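Local coordinates for protein P47 (Clostridium botulinum, PDB 6EKT) that may form part of a progenitor toxin complex that protects botulinum neurotoxin during its passage through the host gut, and resembles tubular lipid-binding proteins, at residues N267-I272 with G279-N284. Numbering follows the deposited sequence.
Sequences NNFEVI and GRIVNN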
loop_
_atom_site.group_PDB
_atom_site.type_symbol
_atom_site.label_atom_id
_atom_site.label_comp_id
_atom_site.label_asym_id
_atom_site.label_seq_id
_atom_site.Cartn_x
_atom_site.Cartn_y
_atom_site.Cartn_z
ATOM N N ASN A 267 13.344 14.877 -16.169
ATOM C CA ASN A 267 13.469 16.294 -15.789
ATOM C C ASN A 267 12.584 17.253 -16.627
ATOM O O ASN A 267 12.369 18.402 -16.225
ATOM C CB ASN A 267 14.942 16.728 -15.833
ATOM C CG ASN A 267 15.492 16.760 -17.244
ATOM O OD1 ASN A 267 15.573 15.732 -17.927
ATOM N ND2 ASN A 267 15.841 17.949 -17.709
ATOM N N ASN A 268 12.074 16.774 -17.770
ATOM C CA ASN A 268 11.145 17.546 -18.613
ATOM C C ASN A 268 9.707 17.515 -18.131
ATOM O O ASN A 268 8.838 18.185 -18.704
ATOM C CB ASN A 268 11.208 17.060 -20.072
ATOM C CG ASN A 268 12.557 17.331 -20.706
ATOM O OD1 ASN A 268 13.374 16.426 -20.878
ATOM N ND2 ASN A 268 12.816 18.593 -21.010
ATOM N N PHE A 269 9.445 16.746 -17.070
ATOM C CA PHE A 269 8.088 16.556 -16.594
ATOM C C PHE A 269 8.023 16.732 -15.080
ATOM O O PHE A 269 9.053 16.719 -14.408
ATOM C CB PHE A 269 7.587 15.148 -16.939
ATOM C CG PHE A 269 7.696 14.789 -18.402
ATOM C CD1 PHE A 269 8.872 14.194 -18.915
ATOM C CD2 PHE A 269 6.625 15.017 -19.267
ATOM C CE1 PHE A 269 8.979 13.838 -20.264
ATOM C CE2 PHE A 269 6.727 14.657 -20.623
ATOM C CZ PHE A 269 7.897 14.068 -21.119
ATOM N N GLU A 270 6.801 16.873 -14.567
ATOM C CA GLU A 270 6.554 16.977 -13.134
ATOM C C GLU A 270 5.106 16.611 -12.822
ATOM O O GLU A 270 4.231 16.690 -13.691
ATOM C CB GLU A 270 6.871 18.403 -12.635
ATOM C CG GLU A 270 5.843 19.454 -13.021
ATOM C CD GLU A 270 6.282 20.861 -12.670
ATOM O OE1 GLU A 270 6.974 21.471 -13.490
ATOM O OE2 GLU A 270 5.936 21.359 -11.577
ATOM N N VAL A 271 4.864 16.250 -11.557
ATOM C CA VAL A 271 3.531 15.966 -11.070
ATOM C C VAL A 271 2.903 17.239 -10.502
ATOM O O VAL A 271 3.479 17.887 -9.629
ATOM C CB VAL A 271 3.554 14.859 -9.970
ATOM C CG1 VAL A 271 2.195 14.742 -9.300
ATOM C CG2 VAL A 271 3.967 13.524 -10.572
ATOM N N ILE A 272 1.729 17.598 -11.014
ATOM C CA ILE A 272 0.910 18.643 -10.411
ATOM C C ILE A 272 -0.031 17.954 -9.414
ATOM O O ILE A 272 -0.800 17.063 -9.791
ATOM C CB ILE A 272 0.091 19.400 -11.493
ATOM C CG1 ILE A 272 1.002 19.896 -12.632
ATOM C CG2 ILE A 272 -0.785 20.501 -10.884
ATOM C CD1 ILE A 272 2.040 20.957 -12.276
ATOM N N GLY A 279 -2.938 13.458 -8.381
ATOM C CA GLY A 279 -2.248 14.414 -9.236
ATOM C C GLY A 279 -2.309 14.062 -10.702
ATOM O O GLY A 279 -2.994 13.117 -11.107
ATOM N N ARG A 280 -1.562 14.823 -11.487
ATOM C CA ARG A 280 -1.428 14.573 -12.929
ATOM C C ARG A 280 -0.039 15.020 -13.366
ATOM O O ARG A 280 0.650 15.697 -12.617
ATOM C CB ARG A 280 -2.533 15.302 -13.722
ATOM C CG ARG A 280 -2.568 16.791 -13.487
ATOM C CD ARG A 280 -3.899 17.422 -13.900
ATOM N NE ARG A 280 -3.802 18.854 -13.653
ATOM C CZ ARG A 280 -3.211 19.727 -14.466
ATOM N NH1 ARG A 280 -2.694 19.338 -15.633
ATOM N NH2 ARG A 280 -3.154 21.006 -14.111
ATOM N N ILE A 281 0.360 14.630 -14.574
ATOM C CA ILE A 281 1.711 14.879 -15.052
ATOM C C ILE A 281 1.639 15.853 -16.226
ATOM O O ILE A 281 0.732 15.771 -17.068
ATOM C CB ILE A 281 2.471 13.564 -15.420
ATOM C CG1 ILE A 281 2.860 12.786 -14.140
ATOM C CG2 ILE A 281 3.728 13.873 -16.241
ATOM C CD1 ILE A 281 3.435 11.390 -14.350
ATOM N N VAL A 282 2.564 16.806 -16.225
ATOM C CA VAL A 282 2.701 17.773 -17.318
ATOM C C VAL A 282 4.178 17.899 -17.686
ATOM O O VAL A 282 5.051 17.586 -16.880
ATOM C CB VAL A 282 2.141 19.166 -16.959
ATOM C CG1 VAL A 282 0.619 19.123 -16.751
ATOM C CG2 VAL A 282 2.879 19.794 -15.768
ATOM N N ASN A 283 4.462 18.369 -18.905
ATOM C CA ASN A 283 5.809 18.794 -19.229
ATOM C C ASN A 283 6.045 20.183 -18.618
ATOM O O ASN A 283 5.094 20.948 -18.368
ATOM C CB ASN A 283 6.029 18.833 -20.768
ATOM C CG ASN A 283 5.152 19.879 -21.465
ATOM O OD1 ASN A 283 3.955 19.960 -21.210
ATOM N ND2 ASN A 283 5.753 20.682 -22.362
ATOM N N ASN A 284 7.314 20.492 -18.376
ATOM C CA ASN A 284 7.730 21.810 -17.865
ATOM C C ASN A 284 8.592 22.580 -18.875
ATOM O O ASN A 284 9.124 23.656 -18.564
ATOM C CB ASN A 284 8.481 21.631 -16.538
ATOM C CG ASN A 284 9.711 20.733 -16.659
ATOM O OD1 ASN A 284 10.338 20.649 -17.706
ATOM N ND2 ASN A 284 10.075 20.073 -15.556
#
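Asn284 carries CG between its backbone N and carbonyl carbon (chi1 58°), which turns the amide back over the 3-10 turn at Asn267 and Asn268. Asn284 ND2 gives a hydrogen bond to Asn267 O at 2.9 Å, and that oxygen lies in the amide plane. The backbone N of Asn284 also binds Asn268 O, at 2.8 Å, from above the carbonyl plane. Both bonds tie the 3-10 segment to the residue just after Asn283. Beyond it the strands pair antiparallel. Glu270 and Val282 exchange two backbone bonds, as do Ile272 and Arg280. On their face of the sheet, Ile272 CG1 stands anti to its carbonyl carbon (chi1 -52°) and meets Val282 CG2 at 3.7 Å, the two side chains crossing nearly at right angles. Arg280 runs alongside Ile272, whose CB sits over one guanidinium face, offset toward its rim. On the other face Val271 CG2 touches Ile281 CG1 (3.8 Å). The two strands form a beta hairpin, with strand 269-273 at an edge of an antiparallel sheet. Helix 244-252 covers Val271 and Ile281, Phe269 packs edge-to-face with Phe306, and strand 279-288 pairs on its other side with strand 297-311.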